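Local coordinates for sensor protein DivL (Caulobacter crescentus, PDB 4Q20) that is required for cell division and growth and catalyses the phosphorylation of the cell-cycle regulator CtrA, at residues L97-I102 and V226-E231; S117-N122 and V188-S193. All blocks are in the same frame, centred on the assembly; numbering follows the deposited sequence.

Interaction 1: residues L97-I102 and V226-E231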
loop_
_atom_site.group_PDB
_atom_site.type_symbol
_atom_site.label_atom_id
_atom_site.label_comp_id
_atom_site.label_asym_id
_atom_site.label_seq_id
_atom_site.Cartn_x
_atom_site.Cartn_y
_atom_site.Cartn_z
ATOM N N LEU A 97 -2.165 4.079 -9.514
ATOM C CA LEU A 97 -1.209 4.805 -10.349
ATOM C C LEU A 97 -1.645 4.865 -11.828
ATOM O O LEU A 97 -1.535 5.916 -12.456
ATOM C CB LEU A 97 0.193 4.170 -10.278
ATOM C CG LEU A 97 0.976 4.242 -8.983
ATOM C CD1 LEU A 97 2.311 3.480 -9.144
ATOM C CD2 LEU A 97 1.233 5.686 -8.590
ATOM N N ASP A 98 -2.118 3.746 -12.387
ATOM C CA ASP A 98 -2.548 3.680 -13.784
ATOM C C ASP A 98 -3.839 4.484 -14.016
ATOM O O ASP A 98 -3.946 5.180 -15.027
ATOM C CB ASP A 98 -2.693 2.222 -14.229
ATOM C CG ASP A 98 -1.355 1.490 -14.371
ATOM O OD1 ASP A 98 -0.301 2.169 -14.482
ATOM O OD2 ASP A 98 -1.360 0.253 -14.402
ATOM N N MET A 99 -4.780 4.437 -13.064
ATOM C CA MET A 99 -6.008 5.213 -13.112
ATOM C C MET A 99 -5.729 6.736 -13.078
ATOM O O MET A 99 -6.390 7.481 -13.808
ATOM C CB MET A 99 -6.938 4.822 -11.959
ATOM C CG MET A 99 -8.408 4.948 -12.308
ATOM S SD MET A 99 -8.995 3.857 -13.668
ATOM C CE MET A 99 -9.505 5.073 -14.805
ATOM N N ALA A 100 -4.739 7.192 -12.276
ATOM C CA ALA A 100 -4.360 8.615 -12.176
ATOM C C ALA A 100 -3.740 9.095 -13.501
ATOM O O ALA A 100 -4.065 10.191 -13.967
ATOM C CB ALA A 100 -3.389 8.827 -11.025
ATOM N N GLN A 101 -2.905 8.239 -14.128
ATOM C CA GLN A 101 -2.253 8.460 -15.425
ATOM C C GLN A 101 -3.313 8.629 -16.551
ATOM O O GLN A 101 -3.196 9.534 -17.385
ATOM C CB GLN A 101 -1.332 7.265 -15.712
ATOM C CG GLN A 101 -0.089 7.569 -16.541
ATOM C CD GLN A 101 0.525 6.303 -17.107
ATOM O OE1 GLN A 101 0.744 5.317 -16.395
ATOM N NE2 GLN A 101 0.813 6.299 -18.405
ATOM N N ILE A 102 -4.356 7.774 -16.536
ATOM C CA ILE A 102 -5.481 7.784 -17.469
ATOM C C ILE A 102 -6.331 9.068 -17.253
ATOM O O ILE A 102 -6.713 9.719 -18.238
ATOM C CB ILE A 102 -6.318 6.465 -17.324
ATOM C CG1 ILE A 102 -5.653 5.299 -18.092
ATOM C CG2 ILE A 102 -7.759 6.639 -17.814
ATOM C CD1 ILE A 102 -6.002 3.860 -17.587
ATOM N N VAL A 226 -10.097 -1.943 -16.496
ATOM C CA VAL A 226 -10.470 -2.798 -17.634
ATOM C C VAL A 226 -11.265 -1.960 -18.654
ATOM O O VAL A 226 -10.906 -1.918 -19.828
ATOM C CB VAL A 226 -11.290 -4.036 -17.146
ATOM C CG1 VAL A 226 -12.051 -4.707 -18.284
ATOM C CG2 VAL A 226 -10.404 -5.047 -16.417
ATOM N N LYS A 227 -12.321 -1.273 -18.186
ATOM C CA LYS A 227 -13.175 -0.423 -19.011
ATOM C C LYS A 227 -12.374 0.684 -19.684
ATOM O O LYS A 227 -12.502 0.846 -20.892
ATOM C CB LYS A 227 -14.304 0.173 -18.178
ATOM C CG LYS A 227 -15.273 0.994 -19.027
ATOM C CD LYS A 227 -16.473 1.431 -18.276
ATOM C CE LYS A 227 -17.125 2.601 -18.956
ATOM N NZ LYS A 227 -18.472 2.846 -18.385
ATOM N N ALA A 228 -11.523 1.407 -18.918
ATOM C CA ALA A 228 -10.707 2.523 -19.394
ATOM C C ALA A 228 -9.649 2.076 -20.413
ATOM O O ALA A 228 -9.424 2.778 -21.398
ATOM C CB ALA A 228 -10.043 3.242 -18.216
ATOM N N LEU A 229 -9.028 0.922 -20.194
ATOM C CA LEU A 229 -8.002 0.381 -21.101
ATOM C C LEU A 229 -8.607 -0.101 -22.415
ATOM O O LEU A 229 -8.052 0.194 -23.471
ATOM C CB LEU A 229 -7.229 -0.764 -20.444
ATOM C CG LEU A 229 -6.272 -0.400 -19.315
ATOM C CD1 LEU A 229 -5.639 -1.666 -18.717
ATOM C CD2 LEU A 229 -5.237 0.619 -19.758
ATOM N N VAL A 230 -9.752 -0.816 -22.355
ATOM C CA VAL A 230 -10.445 -1.315 -23.538
ATOM C C VAL A 230 -11.036 -0.127 -24.322
ATOM O O VAL A 230 -11.002 -0.132 -25.554
ATOM C CB VAL A 230 -11.504 -2.379 -23.159
ATOM C CG1 VAL A 230 -12.392 -2.734 -24.335
ATOM C CG2 VAL A 230 -10.833 -3.630 -22.600
ATOM N N GLU A 231 -11.520 0.904 -23.622
ATOM C CA GLU A 231 -12.091 2.084 -24.275
ATOM C C GLU A 231 -11.012 2.927 -24.941
ATOM O O GLU A 231 -11.311 3.617 -25.914
ATOM C CB GLU A 231 -12.919 2.914 -23.311
ATOM C CG GLU A 231 -14.219 2.222 -22.997
ATOM C CD GLU A 231 -15.298 3.030 -22.317
ATOM O OE1 GLU A 231 -15.010 4.159 -21.863
ATOM O OE2 GLU A 231 -16.448 2.534 -22.268
#
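Ala-228 meets two side chains of helix 73-103 with its single methyl. Ala-228 CB lies 3.9 Å from Met-99 CE. Ala-228 CB also lies 4.1 Å from both CG2 and CD1 of Ile-102. Ile-102 thus reaches the alanine with both of its branches. CG2 stands anti to the backbone N, and CG1 stands anti to the carbonyl carbon (chi1 -81°). The two branches fork, and Ile-102 CD1 comes within 4.0 Å of Leu-229 CD2. The side chains of Ile-102 and Leu-229 cross at about a right angle, so they meet through their end methyls and do not lie alongside. The CB of Ile-102 points at helix 222-232. Met-99 and Leu-229 leave their helices at the flank of the contact and bring only their ends into it. Met-99 does this with a chain bent at chi2 (63°) and again at chi3, which turns CE onto the alanine.

The two short segments run at 45° to each other, with axes 11.0 Å apart. The helix carrying 97-102 belongs to the HisKA part of the kinase, and 226-231 belongs to its GHKL ATPase-like part. The contact therefore joins the two parts near the C-terminal end of helix 73-103. Leu-225 adds to the same patch, touching Met-99 and Ile-102. Leu-229 also packs on Thr-159 of helix 153-170.

No hydrogen bond or salt bridge links the two segments. Methyl packing over a small area, 131 Å² in all, makes a modest apolar contact without polar pairing to fix its direction.

Interaction 2: residues S117-N122 and V188-S193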
loop_
_atom_site.group_PDB
_atom_site.type_symbol
_atom_site.label_atom_id
_atom_site.label_comp_id
_atom_site.label_asym_id
_atom_site.label_seq_id
_atom_site.Cartn_x
_atom_site.Cartn_y
_atom_site.Cartn_z
ATOM N N SER A 117 -3.962 -15.855 -29.172
ATOM C CA SER A 117 -3.687 -17.182 -28.604
ATOM C C SER A 117 -2.647 -17.115 -27.463
ATOM O O SER A 117 -2.882 -17.677 -26.385
ATOM C CB SER A 117 -3.201 -18.136 -29.695
ATOM O OG SER A 117 -4.043 -18.096 -30.836
ATOM N N ASP A 118 -1.530 -16.391 -27.690
ATOM C CA ASP A 118 -0.471 -16.265 -26.696
ATOM C C ASP A 118 -0.912 -15.399 -25.518
ATOM O O ASP A 118 -0.618 -15.750 -24.373
ATOM C CB ASP A 118 0.863 -15.767 -27.305
ATOM C CG ASP A 118 0.936 -14.385 -27.956
ATOM O OD1 ASP A 118 0.423 -13.410 -27.353
ATOM O OD2 ASP A 118 1.684 -14.243 -28.964
ATOM N N LEU A 119 -1.651 -14.298 -25.805
ATOM C CA LEU A 119 -2.180 -13.342 -24.840
ATOM C C LEU A 119 -3.065 -14.059 -23.787
ATOM O O LEU A 119 -2.921 -13.809 -22.583
ATOM C CB LEU A 119 -2.973 -12.270 -25.612
ATOM C CG LEU A 119 -3.457 -11.017 -24.855
ATOM C CD1 LEU A 119 -2.353 -9.985 -24.730
ATOM C CD2 LEU A 119 -4.632 -10.392 -25.560
ATOM N N LEU A 120 -3.918 -14.996 -24.246
ATOM C CA LEU A 120 -4.795 -15.800 -23.398
ATOM C C LEU A 120 -4.013 -16.831 -22.574
ATOM O O LEU A 120 -4.309 -16.998 -21.390
ATOM C CB LEU A 120 -5.853 -16.508 -24.262
ATOM C CG LEU A 120 -7.243 -15.855 -24.311
ATOM C CD1 LEU A 120 -7.218 -14.481 -24.983
ATOM C CD2 LEU A 120 -8.205 -16.741 -25.028
ATOM N N LEU A 121 -3.018 -17.515 -23.182
ATOM C CA LEU A 121 -2.207 -18.527 -22.488
ATOM C C LEU A 121 -1.285 -17.904 -21.437
ATOM O O LEU A 121 -1.001 -18.540 -20.418
ATOM C CB LEU A 121 -1.380 -19.360 -23.478
ATOM C CG LEU A 121 -2.156 -20.416 -24.267
ATOM C CD1 LEU A 121 -1.436 -20.774 -25.558
ATOM C CD2 LEU A 121 -2.442 -21.656 -23.420
ATOM N N ASN A 122 -0.828 -16.662 -21.675
ATOM C CA ASN A 122 0.038 -15.947 -20.735
ATOM C C ASN A 122 -0.769 -15.528 -19.507
ATOM O O ASN A 122 -0.256 -15.623 -18.394
ATOM C CB ASN A 122 0.712 -14.759 -21.410
ATOM C CG ASN A 122 1.650 -15.165 -22.525
ATOM O OD1 ASN A 122 1.944 -16.342 -22.726
ATOM N ND2 ASN A 122 2.077 -14.215 -23.337
ATOM N N VAL A 188 -13.041 -8.423 -32.495
ATOM C CA VAL A 188 -12.505 -9.523 -31.720
ATOM C C VAL A 188 -13.055 -9.336 -30.315
ATOM O O VAL A 188 -13.010 -8.232 -29.783
ATOM C CB VAL A 188 -10.959 -9.657 -31.797
ATOM C CG1 VAL A 188 -10.389 -10.457 -30.619
ATOM C CG2 VAL A 188 -10.558 -10.305 -33.117
ATOM N N ARG A 189 -13.634 -10.388 -29.751
ATOM C CA ARG A 189 -14.177 -10.335 -28.402
ATOM C C ARG A 189 -13.438 -11.302 -27.483
ATOM O O ARG A 189 -13.316 -12.485 -27.791
ATOM C CB ARG A 189 -15.704 -10.567 -28.366
ATOM C CG ARG A 189 -16.220 -11.893 -28.920
ATOM C CD ARG A 189 -17.737 -11.948 -28.883
ATOM N NE ARG A 189 -18.265 -12.185 -27.535
ATOM C CZ ARG A 189 -19.499 -11.872 -27.154
ATOM N NH1 ARG A 189 -20.342 -11.297 -28.008
ATOM N NH2 ARG A 189 -19.898 -12.119 -25.915
ATOM N N LEU A 190 -12.927 -10.783 -26.367
ATOM C CA LEU A 190 -12.225 -11.563 -25.348
ATOM C C LEU A 190 -13.192 -11.818 -24.198
ATOM O O LEU A 190 -13.718 -10.865 -23.630
ATOM C CB LEU A 190 -10.951 -10.824 -24.863
ATOM C CG LEU A 190 -9.993 -10.300 -25.954
ATOM C CD1 LEU A 190 -8.942 -9.419 -25.368
ATOM C CD2 LEU A 190 -9.341 -11.424 -26.729
ATOM N N ASP A 191 -13.477 -13.084 -23.889
ATOM C CA ASP A 191 -14.420 -13.391 -22.811
ATOM C C ASP A 191 -13.731 -14.039 -21.618
ATOM O O ASP A 191 -12.774 -14.791 -21.786
ATOM C CB ASP A 191 -15.560 -14.304 -23.302
ATOM C CG ASP A 191 -16.244 -13.859 -24.583
ATOM O OD1 ASP A 191 -17.236 -13.104 -24.487
ATOM O OD2 ASP A 191 -15.824 -14.330 -25.687
ATOM N N VAL A 192 -14.197 -13.724 -20.410
ATOM C CA VAL A 192 -13.693 -14.316 -19.171
ATOM C C VAL A 192 -14.940 -14.742 -18.393
ATOM O O VAL A 192 -15.616 -13.933 -17.742
ATOM C CB VAL A 192 -12.698 -13.439 -18.349
ATOM C CG1 VAL A 192 -12.290 -14.151 -17.063
ATOM C CG2 VAL A 192 -11.464 -13.083 -19.174
ATOM N N SER A 193 -15.285 -16.015 -18.558
ATOM C CA SER A 193 -16.459 -16.651 -17.974
ATOM C C SER A 193 -16.093 -17.334 -16.654
ATOM O O SER A 193 -14.969 -17.799 -16.483
ATOM C CB SER A 193 -17.034 -17.654 -18.963
ATOM O OG SER A 193 -17.928 -18.544 -18.316
#
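Leu-190 holds CG anti to its carbonyl carbon (chi1 -50°), and with its chain extended at chi2 it sends both end methyls from strand 187-194 to helix 116-133. Leu-119 holds CG anti to the backbone N (chi1 -171°), and its CB points toward the strand. Leu-120 has a less regular chi1, and its CB does not point straight at the strand, yet its CD1 still arrives there. The two methyls of Leu-190 are shared between these neighbours. Leu-190 CD2 lies 4.1 Å from Leu-120 CD1, and the two side chains meet at a slant. Leu-190 CD1 is 4.4 Å from Leu-119 CD2, a looser touch. One strand leucine thus faces two successive helix leucines, a branch to each.

This is helix-on-sheet packing in the alpha/beta sandwich of the GHKL ATPase-like domain. Strand 187-194 is the middle strand of the five-stranded mixed sheet, between 176-183 and 247-254, and helix 116-133 covers one face of it. Ala-181 of the adjacent strand touches both Leu-120 and Leu-190. Leu-119 also packs on Leu-156 and Leu-160 of helix 153-170.

All three leucines are buried, and no hydrogen bond crosses between the segments. The polar chemistry of the strand lies on its other face. There the CB of Asp-191 points away from the helix, and Asp-191 OD1 forms a salt bridge with Arg-189 NH2 at 3.2 Å. OD1 uses its syn lone pair and sits close to the guanidinium plane, 7° out of it. NE of Arg-189 adds a weak bond to the same oxygen. OD1 also bonds OG1 of Thr-250 on strand 247-254.

Overall arrangement
Both interactions are apolar and lack hydrogen bonds between their segments, but they differ in place. Interaction 2 is core: all its touching residues are buried, and it lies inside the ATPase-like domain, where a helix covers the sheet. Interaction 1 is only partly buried and joins that domain to helix 73-103 of the HisKA part. They share no segment. Helix 153-170 lies near both: its side chains touch 226-231, 117-122 and 188-193, and Gln-158 hydrogen-bonds Asp-98. The centres of interactions 1 and 2 are about 19 Å apart, and their nearest atoms about 7 Å. Both segments of interaction 2 fall in sequence between the two segments of interaction 1.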